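Local coordinates for protein homoserine dehydrogenase (Staphylococcus aureus M1064, PDB 4PG7) that catalyses the NAD(P)-dependent interconversion of L-aspartate semialdehyde and L-homoserine, a step of the aspartic acid pathway, at residues Ile96-Gly101 against Asp108-Ala113; Ala145-Ala150 against Leu334-Leu339; Lys191-Phe196 against Val251-Ile256. One frame throughout, in Å; residues are numbered along the deposited sequence.

Interaction 1. Residues Ile96-Gly101 against Asp108-Ala113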
# COMPACT_ATOMS: atom_id res chain seq x y z
N ILE A 96 -12.50 19.28 19.98
CA ILE A 96 -11.17 19.66 20.45
C ILE A 96 -10.13 19.01 19.54
O ILE A 96 -10.14 17.78 19.34
CB ILE A 96 -10.89 19.17 21.88
CG1 ILE A 96 -12.01 19.61 22.84
CG2 ILE A 96 -9.54 19.67 22.37
CD1 ILE A 96 -12.10 21.09 23.02
N VAL A 97 -9.25 19.83 18.98
CA VAL A 97 -8.18 19.36 18.10
C VAL A 97 -6.87 19.49 18.85
O VAL A 97 -6.43 20.59 19.16
CB VAL A 97 -8.12 20.19 16.82
CG1 VAL A 97 -6.98 19.71 15.93
CG2 VAL A 97 -9.46 20.11 16.10
N GLU A 98 -6.25 18.35 19.17
CA GLU A 98 -5.03 18.36 19.96
C GLU A 98 -3.81 18.07 19.09
O GLU A 98 -3.72 17.02 18.45
CB GLU A 98 -5.15 17.36 21.10
CG GLU A 98 -4.00 17.39 22.07
CD GLU A 98 -2.94 16.35 21.74
OE1 GLU A 98 -3.29 15.14 21.68
OE2 GLU A 98 -1.77 16.73 21.53
N VAL A 99 -2.86 19.00 19.10
CA VAL A 99 -1.62 18.90 18.35
C VAL A 99 -0.45 19.32 19.24
O VAL A 99 0.54 19.85 18.78
CB VAL A 99 -1.67 19.75 17.06
CG1 VAL A 99 -2.68 19.15 16.09
CG2 VAL A 99 -2.03 21.18 17.35
N MET A 100 -0.59 19.06 20.53
CA MET A 100 0.36 19.51 21.53
C MET A 100 1.49 18.49 21.72
O MET A 100 2.63 18.88 21.94
CB MET A 100 -0.37 19.71 22.87
CG MET A 100 0.49 20.23 24.00
SD MET A 100 0.98 21.95 23.77
CE MET A 100 -0.48 22.79 24.39
N GLY A 101 1.16 17.21 21.63
CA GLY A 101 2.10 16.16 22.00
C GLY A 101 2.06 15.92 23.49
O GLY A 101 1.34 16.61 24.24
N ASP A 108 -4.90 13.30 29.95
CA ASP A 108 -5.95 13.70 30.90
C ASP A 108 -6.85 14.81 30.34
O ASP A 108 -8.06 14.80 30.56
CB ASP A 108 -5.35 14.13 32.24
CG ASP A 108 -4.77 12.96 33.04
OD1 ASP A 108 -5.23 11.80 32.87
OD2 ASP A 108 -3.85 13.21 33.85
N TRP A 109 -6.25 15.75 29.60
CA TRP A 109 -7.03 16.77 28.92
C TRP A 109 -8.02 16.13 27.97
O TRP A 109 -9.19 16.53 27.92
CB TRP A 109 -6.13 17.71 28.10
CG TRP A 109 -5.18 18.52 28.91
CD1 TRP A 109 -5.16 18.65 30.26
CD2 TRP A 109 -4.13 19.34 28.40
NE1 TRP A 109 -4.15 19.51 30.62
CE2 TRP A 109 -3.50 19.94 29.50
CE3 TRP A 109 -3.64 19.61 27.11
CZ2 TRP A 109 -2.41 20.80 29.37
CZ3 TRP A 109 -2.55 20.47 26.98
CH2 TRP A 109 -1.96 21.05 28.10
N LEU A 110 -7.56 15.13 27.23
CA LEU A 110 -8.42 14.48 26.24
C LEU A 110 -9.51 13.64 26.92
O LEU A 110 -10.66 13.62 26.46
CB LEU A 110 -7.60 13.64 25.27
CG LEU A 110 -6.50 14.41 24.52
CD1 LEU A 110 -5.78 13.48 23.57
CD2 LEU A 110 -7.04 15.62 23.77
N ARG A 111 -9.17 13.00 28.04
CA ARG A 111 -10.17 12.27 28.84
C ARG A 111 -11.28 13.21 29.30
O ARG A 111 -12.47 12.88 29.23
CB ARG A 111 -9.51 11.62 30.05
CG ARG A 111 -8.54 10.48 29.70
CD ARG A 111 -7.63 10.09 30.86
NE ARG A 111 -8.18 8.97 31.62
CZ ARG A 111 -9.01 9.08 32.65
NH1 ARG A 111 -9.41 10.27 33.10
NH2 ARG A 111 -9.45 7.99 33.25
N THR A 112 -10.89 14.38 29.79
CA THR A 112 -11.86 15.37 30.24
C THR A 112 -12.77 15.81 29.08
O THR A 112 -13.99 15.88 29.24
CB THR A 112 -11.16 16.56 30.89
OG1 THR A 112 -10.39 16.10 32.00
CG2 THR A 112 -12.18 17.60 31.36
N ALA A 113 -12.17 16.12 27.94
CA ALA A 113 -12.93 16.55 26.76
C ALA A 113 -14.00 15.53 26.39
O ALA A 113 -15.17 15.90 26.16
CB ALA A 113 -12.00 16.80 25.58
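E98 and L110 meet at the middle of this buried contact, their side chains crossing at about a right angle. The packing is mostly apolar. L110 splits its two methyls over the glutamate. CD2 of L110 sits 3.7 Å from CB of E98, and CD1 of L110 lies 3.5 Å from OE1 of E98. One methyl thus packs on the aliphatic stem and the other beside the carboxylate. Two residues earlier on the strand, CG1 of I96 rests 3.9 Å from CB of A113. Beyond the strand end, the sulfur-bound methyl of M100 approaches the indole edge of W109, near the ring plane, with CE 4.0 Å from CZ3. M100 is bent at chi2 and chi3, which brings its methyl round to the ring.

Strand 95-98 runs into helix 106-115, and strand 119-122 follows. This is a beta-alpha-beta crossover in the Rossmann-type NAD-binding domain. The contact packs the crossover helix on one face of the parallel sheet. L29 of the adjacent strand 22-29 also touches I96, E98 and W109. M100 touches the glycine-rich GxGxxG-type turn, consistent with a place close to the nucleotide site.

The polar bonds run along the chain instead of between the segments. Gripped at both oxygens, the buried carboxylate of E98 cannot turn freely: OE1 bonds T122 OG1 and N124 ND2, while OE2 accepts two backbone N-H groups of the turn that follows. M100 N lies 2.8 Å from OE2 of E98 and comes in on the anti side, 20° out of the carboxylate plane. G101 N is 3.0 Å from OE2 of E98 and meets it nearly end-on.

Interaction 2. Residues Ala145-Ala150 against Leu334-Leu339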
# COMPACT_ATOMS: atom_id res chain seq x y z
N ALA A 145 -16.73 11.00 18.94
CA ALA A 145 -15.69 10.45 18.09
C ALA A 145 -14.31 10.75 18.65
O ALA A 145 -14.06 11.81 19.23
CB ALA A 145 -15.82 11.06 16.71
N LEU A 146 -13.42 9.79 18.49
CA LEU A 146 -11.99 10.00 18.70
C LEU A 146 -11.33 9.66 17.38
O LEU A 146 -11.47 8.54 16.91
CB LEU A 146 -11.45 9.09 19.80
CG LEU A 146 -9.94 9.24 19.97
CD1 LEU A 146 -9.60 10.52 20.73
CD2 LEU A 146 -9.36 8.03 20.67
N LYS A 147 -10.64 10.63 16.79
CA LYS A 147 -9.95 10.44 15.52
C LYS A 147 -8.45 10.67 15.72
O LYS A 147 -8.03 11.73 16.19
CB LYS A 147 -10.46 11.43 14.49
CG LYS A 147 -11.95 11.35 14.24
CD LYS A 147 -12.30 10.23 13.28
CE LYS A 147 -13.80 9.98 13.30
NZ LYS A 147 -14.29 9.32 12.06
N PHE A 148 -7.65 9.67 15.37
CA PHE A 148 -6.20 9.77 15.55
C PHE A 148 -5.39 9.50 14.29
O PHE A 148 -4.17 9.31 14.38
CB PHE A 148 -5.74 8.88 16.71
CG PHE A 148 -6.15 7.43 16.58
CD1 PHE A 148 -5.34 6.51 15.93
CD2 PHE A 148 -7.34 6.98 17.15
CE1 PHE A 148 -5.71 5.16 15.83
CE2 PHE A 148 -7.71 5.65 17.06
CZ PHE A 148 -6.90 4.74 16.40
N GLU A 149 -6.04 9.51 13.13
CA GLU A 149 -5.38 9.33 11.82
C GLU A 149 -4.08 10.14 11.70
O GLU A 149 -3.06 9.62 11.28
CB GLU A 149 -6.32 9.71 10.66
N ALA A 150 -4.13 11.42 12.08
CA ALA A 150 -2.97 12.29 11.97
C ALA A 150 -1.83 11.84 12.90
O ALA A 150 -0.67 12.11 12.63
CB ALA A 150 -3.35 13.73 12.27
N LEU A 334 -11.52 16.24 10.80
CA LEU A 334 -12.42 17.29 11.25
C LEU A 334 -13.70 17.36 10.40
O LEU A 334 -14.81 17.38 10.94
CB LEU A 334 -11.68 18.62 11.25
CG LEU A 334 -12.40 19.87 11.73
CD1 LEU A 334 -12.94 19.66 13.14
CD2 LEU A 334 -11.44 21.05 11.68
N LEU A 335 -13.54 17.38 9.08
CA LEU A 335 -14.70 17.40 8.19
C LEU A 335 -15.54 16.13 8.33
O LEU A 335 -16.77 16.18 8.27
CB LEU A 335 -14.26 17.59 6.75
CG LEU A 335 -13.58 18.92 6.44
CD1 LEU A 335 -13.20 18.97 4.97
CD2 LEU A 335 -14.48 20.09 6.81
N ASN A 336 -14.88 14.99 8.51
CA ASN A 336 -15.62 13.76 8.72
C ASN A 336 -16.51 13.84 9.94
O ASN A 336 -17.67 13.47 9.88
CB ASN A 336 -14.68 12.59 8.91
CG ASN A 336 -15.37 11.26 8.65
OD1 ASN A 336 -15.49 10.81 7.50
ND2 ASN A 336 -15.82 10.62 9.71
N VAL A 337 -15.95 14.30 11.05
CA VAL A 337 -16.72 14.47 12.28
C VAL A 337 -17.83 15.51 12.06
O VAL A 337 -18.92 15.36 12.58
CB VAL A 337 -15.82 14.88 13.46
CG1 VAL A 337 -16.65 15.26 14.68
CG2 VAL A 337 -14.87 13.74 13.81
N ALA A 338 -17.55 16.54 11.27
CA ALA A 338 -18.57 17.53 10.93
C ALA A 338 -19.72 16.93 10.13
O ALA A 338 -20.89 17.18 10.42
CB ALA A 338 -17.96 18.69 10.16
N LEU A 339 -19.39 16.12 9.12
CA LEU A 339 -20.41 15.53 8.25
C LEU A 339 -21.31 14.53 8.97
O LEU A 339 -22.51 14.47 8.69
CB LEU A 339 -19.74 14.85 7.05
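K147 and A145 both press on one methyl, CG2 of V337. This is the tight part of the contact. CG2 of V337 lies 3.8 Å from CG of K147 and 4.1 Å from CB of A145. CE of K147 is 3.9 Å from CG2 of V337 as well. The bend at chi2 (-82°) turns the lysine chain to run past this methyl. The two side chains lie alongside each other, pointing opposite ways.

The segments belong to strand 146-147, the edge strand of the parallel sheet within this chain, and to the C-terminal end of helix 323-339. The helix lies along a face of that sheet. L334 touches I26 and I121, and V337 also touches H119. A helix from much later in the chain thus packs on the parallel sheet.

The loose side is around N336, which is exposed. The end of K147 crosses the N336 side chain at about a right angle there, and D333 also touches K147. The whole contact buries only 145 Å², both segments summed. The chemistry implies a division within K147. Its methylene groups pack on the valine, while its ammonium group lies toward the exposed N336, where water can probably share in solvating it.

Interaction 3. Residues Lys191-Phe196 against Val251-Ile256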
# COMPACT_ATOMS: atom_id res chain seq x y z
N LYS A 191 25.19 1.61 -0.43
CA LYS A 191 25.44 2.07 -1.80
C LYS A 191 26.78 2.77 -1.96
O LYS A 191 27.44 2.60 -2.98
CB LYS A 191 24.34 3.03 -2.26
CG LYS A 191 22.99 2.39 -2.40
CD LYS A 191 22.00 3.41 -2.94
CE LYS A 191 20.66 3.38 -2.23
NZ LYS A 191 20.06 4.75 -2.25
N GLU A 192 27.18 3.55 -0.95
CA GLU A 192 28.40 4.34 -1.04
C GLU A 192 29.59 3.76 -0.27
O GLU A 192 30.69 4.29 -0.32
CB GLU A 192 28.10 5.78 -0.64
CG GLU A 192 27.26 6.47 -1.71
CD GLU A 192 26.83 7.87 -1.35
OE1 GLU A 192 27.66 8.64 -0.81
OE2 GLU A 192 25.65 8.21 -1.62
N GLN A 193 29.38 2.63 0.41
CA GLN A 193 30.44 1.92 1.11
C GLN A 193 31.12 2.79 2.16
O GLN A 193 32.33 2.92 2.19
CB GLN A 193 31.45 1.33 0.11
CG GLN A 193 30.84 0.26 -0.77
CD GLN A 193 30.57 -1.02 0.00
OE1 GLN A 193 31.50 -1.62 0.54
NE2 GLN A 193 29.31 -1.41 0.11
N THR A 194 30.31 3.38 3.02
CA THR A 194 30.80 4.20 4.11
C THR A 194 30.58 3.49 5.42
O THR A 194 29.73 2.60 5.51
CB THR A 194 30.09 5.57 4.13
OG1 THR A 194 28.71 5.40 4.48
CG2 THR A 194 30.13 6.22 2.78
N THR A 195 31.26 3.95 6.46
CA THR A 195 31.00 3.47 7.81
C THR A 195 29.72 4.05 8.33
O THR A 195 29.23 5.06 7.79
CB THR A 195 32.09 3.93 8.79
OG1 THR A 195 32.11 5.37 8.83
CG2 THR A 195 33.46 3.41 8.37
N PHE A 196 29.21 3.46 9.40
CA PHE A 196 28.02 3.99 10.08
C PHE A 196 28.21 5.46 10.46
O PHE A 196 27.34 6.30 10.24
CB PHE A 196 27.65 3.16 11.31
CG PHE A 196 26.65 3.84 12.19
CD1 PHE A 196 25.31 3.87 11.84
CD2 PHE A 196 27.06 4.51 13.34
CE1 PHE A 196 24.39 4.54 12.62
CE2 PHE A 196 26.14 5.19 14.12
CZ PHE A 196 24.81 5.20 13.76
N VAL A 251 25.72 -1.78 13.37
CA VAL A 251 25.83 -2.37 12.04
C VAL A 251 27.08 -1.80 11.35
O VAL A 251 27.26 -0.59 11.29
CB VAL A 251 24.57 -2.07 11.17
CG1 VAL A 251 24.72 -2.61 9.76
CG2 VAL A 251 23.34 -2.66 11.82
N THR A 252 27.92 -2.67 10.78
CA THR A 252 29.13 -2.23 10.12
C THR A 252 29.07 -2.52 8.63
O THR A 252 28.28 -3.35 8.18
CB THR A 252 30.39 -2.96 10.65
OG1 THR A 252 30.28 -4.36 10.37
CG2 THR A 252 30.57 -2.74 12.17
N LEU A 253 29.97 -1.89 7.90
CA LEU A 253 30.10 -2.13 6.48
C LEU A 253 30.44 -3.59 6.20
O LEU A 253 29.96 -4.16 5.22
CB LEU A 253 31.13 -1.15 5.91
CG LEU A 253 31.24 -1.07 4.40
CD1 LEU A 253 29.91 -0.73 3.77
CD2 LEU A 253 32.33 -0.04 4.05
N THR A 254 31.20 -4.21 7.09
CA THR A 254 31.48 -5.62 6.97
C THR A 254 30.18 -6.44 7.05
O THR A 254 30.02 -7.39 6.28
CB THR A 254 32.48 -6.06 8.05
OG1 THR A 254 33.67 -5.27 7.91
CG2 THR A 254 32.84 -7.50 7.90
N ASP A 255 29.27 -6.09 7.95
CA ASP A 255 27.99 -6.82 8.06
C ASP A 255 27.26 -6.70 6.75
O ASP A 255 26.79 -7.68 6.22
CB ASP A 255 27.11 -6.28 9.18
CG ASP A 255 27.69 -6.51 10.54
OD1 ASP A 255 28.06 -7.66 10.85
OD2 ASP A 255 27.79 -5.54 11.32
N ILE A 256 27.20 -5.48 6.23
CA ILE A 256 26.53 -5.21 4.99
C ILE A 256 27.12 -5.98 3.81
O ILE A 256 26.38 -6.55 3.01
CB ILE A 256 26.51 -3.70 4.71
CG1 ILE A 256 25.48 -3.06 5.62
CG2 ILE A 256 26.19 -3.42 3.25
CD1 ILE A 256 25.54 -1.57 5.68
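OD2 of D255 is gripped by several groups, two residues on from L253, the residue that packs on Q193 and T194. T252 N bonds OD2 of D255 at 2.9 Å, with an N-H...O angle of 160°. It arrives on the anti side, 17° out of the carboxylate plane. T252 OG1 adds a weak bond to OD2, and K439 forms a salt bridge with it. In return D255 N donates to OG1 of T252 at 3.1 Å. T252 and D255 therefore form a capping box at the start of helix 253-262.

L253 points into the turn after helix 180-192. Its CG is anti to the backbone N (chi1 -170°), which carries both methyls forward. CD2 of L253 lies 3.5 Å from Q193 O. CD1 of L253 lies 3.7 Å from OE1 of Q193, and the two side chains cross at about a right angle. That amide is anchored by N257 and T190 O. Further along, CB of F196 lies 3.8 Å from V251 O.

T252 lines the bound lysine pocket with R246, G250, D438 and K439. The chemistry implies two kinds of hold. L253 lays its methyls against the carbonyl oxygens of the turn and the Q193 amide. The capping bonds, and the D255-K439 salt bridge beside them, probably hold T252 in place at the ligand.

From the N terminus, interaction 1 closes first. It shuts a short loop of six residues and seats helix 106-115 on the parallel sheet of the NAD-binding domain. Interaction 2 opens next at 145-150 and closes after 183 intervening residues, when helix 323-339 returns to the same sheet on its opposite face. Interactions 1 and 2 are in series, with centres about 14 Å apart. Interaction 3 nests inside the long loop of interaction 2 and closes a loop of 54 residues. It joins the end of helix 180-192 to the start of helix 253-262. Its centre is about 44 Å from the centres of both others, across the centre of the chain.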